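PDB 4P4G: shikimate 5-dehydrogenase AroE (5-dehydroshikimate reductase) from Mycobacterium tuberculosis, which probably catalyses the reversible NADP-dependent reduction of 3-dehydroshikimate to shikimate, the fourth step of chorismate biosynthesis. Local coordinates for residues Leu240-Gln243 / Ala244-Gln247; Ala246-Glu249 / Gln250-Leu254. One frame throughout, in Å; residues are numbered along the deposited sequence.

Interaction 1 of 2, residues Leu240-Gln243 / Ala244-Gln247; sequences LLHQ and AFAQ. With SKM ((3R,4S,5R)-3,4,5-trihydroxycyclohex-1-ene-1-carboxylic acid), chain C.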
loop_
_atom_site.group_PDB
_atom_site.type_symbol
_atom_site.label_atom_id
_atom_site.label_comp_id
_atom_site.label_asym_id
_atom_site.label_seq_id
_atom_site.Cartn_x
_atom_site.Cartn_y
_atom_site.Cartn_z
ATOM N N LEU A 240 -2.362 0.030 -6.523
ATOM C CA LEU A 240 -3.789 0.123 -6.200
ATOM C C LEU A 240 -4.599 -1.036 -6.785
ATOM O O LEU A 240 -5.415 -1.635 -6.099
ATOM C CB LEU A 240 -4.361 1.457 -6.701
ATOM C CG LEU A 240 -5.851 1.646 -6.397
ATOM C CD1 LEU A 240 -6.035 1.921 -4.902
ATOM C CD2 LEU A 240 -6.416 2.781 -7.252
ATOM N N LEU A 241 -4.371 -1.345 -8.058
ATOM C CA LEU A 241 -5.036 -2.458 -8.721
ATOM C C LEU A 241 -4.763 -3.774 -8.017
ATOM O O LEU A 241 -5.692 -4.522 -7.693
ATOM C CB LEU A 241 -4.527 -2.576 -10.153
ATOM C CG LEU A 241 -5.136 -3.734 -10.947
ATOM C CD1 LEU A 241 -6.639 -3.570 -11.083
ATOM C CD2 LEU A 241 -4.481 -3.819 -12.310
ATOM N N HIS A 242 -3.489 -4.067 -7.783
ATOM C CA HIS A 242 -3.134 -5.369 -7.246
ATOM C C HIS A 242 -3.590 -5.569 -5.801
ATOM O O HIS A 242 -3.950 -6.682 -5.426
ATOM C CB HIS A 242 -1.646 -5.670 -7.451
ATOM C CG HIS A 242 -1.323 -6.040 -8.864
ATOM N ND1 HIS A 242 -1.410 -7.333 -9.324
ATOM C CD2 HIS A 242 -0.960 -5.280 -9.923
ATOM C CE1 HIS A 242 -1.092 -7.360 -10.611
ATOM N NE2 HIS A 242 -0.813 -6.128 -10.995
ATOM N N GLN A 243 -3.604 -4.508 -4.999
ATOM C CA GLN A 243 -4.124 -4.642 -3.631
ATOM C C GLN A 243 -5.650 -4.713 -3.629
ATOM O O GLN A 243 -6.254 -5.203 -2.673
ATOM C CB GLN A 243 -3.622 -3.508 -2.715
ATOM C CG GLN A 243 -4.134 -2.120 -3.056
ATOM C CD GLN A 243 -5.518 -1.843 -2.510
ATOM O OE1 GLN A 243 -5.822 -2.152 -1.356
ATOM N NE2 GLN A 243 -6.373 -1.271 -3.342
ATOM N N ALA A 244 -6.275 -4.229 -4.696
ATOM C CA ALA A 244 -7.732 -4.158 -4.738
ATOM C C ALA A 244 -8.348 -5.535 -4.973
ATOM O O ALA A 244 -9.450 -5.792 -4.513
ATOM C CB ALA A 244 -8.196 -3.177 -5.791
ATOM N N PHE A 245 -7.640 -6.411 -5.688
ATOM C CA PHE A 245 -8.147 -7.758 -5.963
ATOM C C PHE A 245 -8.569 -8.489 -4.689
ATOM O O PHE A 245 -9.678 -9.010 -4.591
ATOM C CB PHE A 245 -7.092 -8.605 -6.682
ATOM C CG PHE A 245 -6.723 -8.107 -8.050
ATOM C CD1 PHE A 245 -7.668 -7.525 -8.888
ATOM C CD2 PHE A 245 -5.419 -8.242 -8.506
ATOM C CE1 PHE A 245 -7.314 -7.078 -10.157
ATOM C CE2 PHE A 245 -5.063 -7.798 -9.768
ATOM C CZ PHE A 245 -6.006 -7.216 -10.592
ATOM N N ALA A 246 -7.686 -8.522 -3.698
ATOM C CA ALA A 246 -7.965 -9.275 -2.486
ATOM C C ALA A 246 -9.030 -8.583 -1.648
ATOM O O ALA A 246 -9.733 -9.229 -0.875
ATOM C CB ALA A 246 -6.690 -9.473 -1.685
ATOM N N GLN A 247 -9.124 -7.261 -1.772
ATOM C CA GLN A 247 -10.156 -6.532 -1.052
ATOM C C GLN A 247 -11.535 -6.882 -1.598
ATOM O O GLN A 247 -12.477 -7.139 -0.836
ATOM C CB GLN A 247 -9.908 -5.030 -1.135
ATOM C CG GLN A 247 -8.826 -4.541 -0.207
ATOM C CD GLN A 247 -8.818 -3.037 -0.118
ATOM O OE1 GLN A 247 -9.389 -2.347 -0.978
ATOM N NE2 GLN A 247 -8.197 -2.512 0.926
HETATM O O12 SKM C . -4.089 0.227 0.635
HETATM C C8 SKM C . -4.762 1.057 -0.308
HETATM C C6 SKM C . -3.928 2.288 -0.525
HETATM O O7 SKM C . -3.510 2.839 0.710
HETATM C C5 SKM C . -4.720 3.269 -1.224
HETATM C C4 SKM C . -6.042 3.266 -1.392
HETATM C C1 SKM C . -6.697 4.409 -2.148
HETATM O O2 SKM C . -7.914 4.370 -2.374
HETATM O O3 SKM C . -6.029 5.379 -2.549
HETATM C C10 SKM C . -6.958 2.127 -0.853
HETATM C C9 SKM C . -6.143 1.339 0.214
HETATM O O11 SKM C . -6.830 0.150 0.397
HETATM O O HOH W 1 -4.785 -8.317 -3.839
HETATM O O HOH W 2 -9.100 -0.605 -2.755
#
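Ala-244 N is shared between the carbonyls three and four residues back, bonding weakly to both Leu-241 O and Leu-240 O, and Phe-245 N bonds weakly to Leu-241 O over 3.4 Å. The Phe-245 ring lies over Leu-241 O, which sits 3.6 Å from the ring plane above its centre. Leu-241 CG packs against Phe-245 CZ at 3.6 Å. The edge of Phe-245 is turned toward the face of His-242 in an offset edge-to-face pair, planes at 80°. On the ligand side, Gln-243 has CG between its backbone N and carbonyl carbon (chi1 67°) and bends again at chi2. This folds NE2 back onto a lone pair of Leu-240 O at 2.9 Å. The bond helps orient the amide, whose OE1 accepts from shikimate O11 at 3.1 Å. Gln-247 NE2 donates to the same O11 at 3.0 Å and is also bonded to Thr-91. Gln-247 OE1 is held by Ser-63 and His-24. A water lies between Gln-247 OE1 and Gln-243 NE2, unusually close to the former. Leu-240 CD1 touches shikimate C4 at 3.8 Å. This face of helix 236-252 is one wall of the shikimate pocket.

Interaction 2 of 2, residues Ala246-Glu249 / Gln250-Leu254; sequences AQVE and QFTGL. With SKM ((3R,4S,5R)-3,4,5-trihydroxycyclohex-1-ene-1-carboxylic acid), chain C.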
loop_
_atom_site.group_PDB
_atom_site.type_symbol
_atom_site.label_atom_id
_atom_site.label_comp_id
_atom_site.label_asym_id
_atom_site.label_seq_id
_atom_site.Cartn_x
_atom_site.Cartn_y
_atom_site.Cartn_z
ATOM N N ALA A 246 -7.686 -8.522 -3.698
ATOM C CA ALA A 246 -7.965 -9.275 -2.486
ATOM C C ALA A 246 -9.030 -8.583 -1.648
ATOM O O ALA A 246 -9.733 -9.229 -0.875
ATOM C CB ALA A 246 -6.690 -9.473 -1.685
ATOM N N GLN A 247 -9.124 -7.261 -1.772
ATOM C CA GLN A 247 -10.156 -6.532 -1.052
ATOM C C GLN A 247 -11.535 -6.882 -1.598
ATOM O O GLN A 247 -12.477 -7.139 -0.836
ATOM C CB GLN A 247 -9.908 -5.030 -1.135
ATOM C CG GLN A 247 -8.826 -4.541 -0.207
ATOM C CD GLN A 247 -8.818 -3.037 -0.118
ATOM O OE1 GLN A 247 -9.389 -2.347 -0.978
ATOM N NE2 GLN A 247 -8.197 -2.512 0.926
ATOM N N VAL A 248 -11.664 -6.910 -2.922
ATOM C CA VAL A 248 -12.934 -7.307 -3.534
ATOM C C VAL A 248 -13.332 -8.721 -3.105
ATOM O O VAL A 248 -14.487 -8.971 -2.773
ATOM C CB VAL A 248 -12.879 -7.177 -5.074
ATOM C CG1 VAL A 248 -14.107 -7.797 -5.709
ATOM C CG2 VAL A 248 -12.785 -5.697 -5.462
ATOM N N GLU A 249 -12.366 -9.631 -3.056
ATOM C CA GLU A 249 -12.631 -11.003 -2.623
ATOM C C GLU A 249 -13.182 -11.062 -1.205
ATOM O O GLU A 249 -14.116 -11.812 -0.933
ATOM C CB GLU A 249 -11.384 -11.884 -2.792
ATOM C CG GLU A 249 -10.975 -11.997 -4.265
ATOM C CD GLU A 249 -9.784 -12.889 -4.511
ATOM O OE1 GLU A 249 -9.023 -13.154 -3.554
ATOM O OE2 GLU A 249 -9.614 -13.324 -5.674
ATOM N N GLN A 250 -12.616 -10.265 -0.307
ATOM C CA GLN A 250 -13.060 -10.297 1.079
ATOM C C GLN A 250 -14.397 -9.593 1.287
ATOM O O GLN A 250 -15.177 -9.996 2.147
ATOM C CB GLN A 250 -11.982 -9.740 2.003
ATOM C CG GLN A 250 -10.809 -10.706 2.181
ATOM C CD GLN A 250 -9.652 -10.074 2.895
ATOM O OE1 GLN A 250 -9.554 -10.146 4.118
ATOM N NE2 GLN A 250 -8.762 -9.441 2.137
ATOM N N PHE A 251 -14.657 -8.542 0.510
ATOM C CA PHE A 251 -15.934 -7.830 0.608
ATOM C C PHE A 251 -17.081 -8.643 -0.010
ATOM O O PHE A 251 -18.210 -8.601 0.480
ATOM C CB PHE A 251 -15.848 -6.444 -0.057
ATOM C CG PHE A 251 -14.905 -5.479 0.634
ATOM C CD1 PHE A 251 -14.336 -5.795 1.862
ATOM C CD2 PHE A 251 -14.592 -4.252 0.047
ATOM C CE1 PHE A 251 -13.467 -4.912 2.500
ATOM C CE2 PHE A 251 -13.711 -3.360 0.685
ATOM C CZ PHE A 251 -13.155 -3.699 1.909
ATOM N N THR A 252 -16.792 -9.395 -1.072
ATOM C CA THR A 252 -17.857 -10.067 -1.838
ATOM C C THR A 252 -17.986 -11.571 -1.602
ATOM O O THR A 252 -19.062 -12.131 -1.812
ATOM C CB THR A 252 -17.697 -9.854 -3.363
ATOM O OG1 THR A 252 -16.517 -10.531 -3.820
ATOM C CG2 THR A 252 -17.600 -8.368 -3.693
ATOM N N GLY A 253 -16.898 -12.224 -1.194
ATOM C CA GLY A 253 -16.873 -13.677 -1.092
ATOM C C GLY A 253 -16.712 -14.371 -2.438
ATOM O O GLY A 253 -16.871 -15.584 -2.531
ATOM N N LEU A 254 -16.401 -13.596 -3.478
ATOM C CA LEU A 254 -16.290 -14.104 -4.850
ATOM C C LEU A 254 -14.887 -13.830 -5.384
ATOM O O LEU A 254 -14.193 -12.968 -4.855
ATOM C CB LEU A 254 -17.313 -13.394 -5.746
ATOM C CG LEU A 254 -18.782 -13.757 -5.509
ATOM C CD1 LEU A 254 -19.707 -12.659 -6.002
ATOM C CD2 LEU A 254 -19.126 -15.065 -6.195
HETATM O O12 SKM C . -4.089 0.227 0.635
HETATM C C8 SKM C . -4.762 1.057 -0.308
HETATM C C6 SKM C . -3.928 2.288 -0.525
HETATM O O7 SKM C . -3.510 2.839 0.710
HETATM C C5 SKM C . -4.720 3.269 -1.224
HETATM C C4 SKM C . -6.042 3.266 -1.392
HETATM C C1 SKM C . -6.697 4.409 -2.148
HETATM O O2 SKM C . -7.914 4.370 -2.374
HETATM O O3 SKM C . -6.029 5.379 -2.549
HETATM C C10 SKM C . -6.958 2.127 -0.853
HETATM C C9 SKM C . -6.143 1.339 0.214
HETATM O O11 SKM C . -6.830 0.150 0.397
#
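Gln-250 reaches back to Ala-246 O with both its backbone N and its side chain, and regular backbone hydrogen bonds carry helix 236-252 to its end. Phe-251 N meets Gln-247 O at 2.9 Å, Thr-252 N meets Val-248 O, and Gly-253 N meets Glu-249 O at 2.8 Å. Two carbonyls also accept from side chains. Gln-250 NE2 donates to Ala-246 O at 3.2 Å in a fairly straight bond (164°). It comes from above the carbonyl plane, on the face opposite to Gln-250 N. The same NE2 is bonded to Asp-102, which ties the amide to strand 98-102. Thr-252 OG1 donates to Val-248 O at 2.8 Å. Its chi1 of 67° points the hydroxyl back along the helix, and Thr-252 N reaches that oxygen from the opposite face. OG1 in turn accepts from Leu-254 N at 3.1 Å. Apolar contacts are few: Thr-252 CG2 meets Val-248 CG1 at 4.1 Å. One face of the Phe-251 ring lies over Gln-247 O, which sits 3.3 Å above the ring plane, offset toward the rim. Glu-249 CA makes a CH...O contact with Leu-254 O at 3.4 Å, while Glu-249 OE2 is hydrogen-bonded to Ala-256 N. Gly-253, with positive phi, is the first residue to leave the helix. This is a helix C-terminus with a glycine at the turn and an ST turn at Thr-252.

How the interactions relate
Interactions 1 and 2 are successive parts of helix 236-252, with centres about 10 Å apart, and share Ala-246 and Gln-247. Interaction 1 is largely buried, and one side of it meets the ligand. Interaction 2 runs outward to the helix end, where Gly-253 and Leu-254 are exposed. Their backbones differ: weak bonds in 240-247, regular bonds in 246-254. Side-chain amides serve different ends. In interaction 1 two amides meet shikimate, one at OE1 and one at NE2; in interaction 2 Gln-250 bonds to Ala-246 O within the helix and to Asp-102. Aromatic pairing belongs to interaction 1, the ST turn to interaction 2. Helix 20-30 packs beside both, touching Leu-240 and Ala-244 in one and Val-248, Phe-251 and Thr-252 in the other.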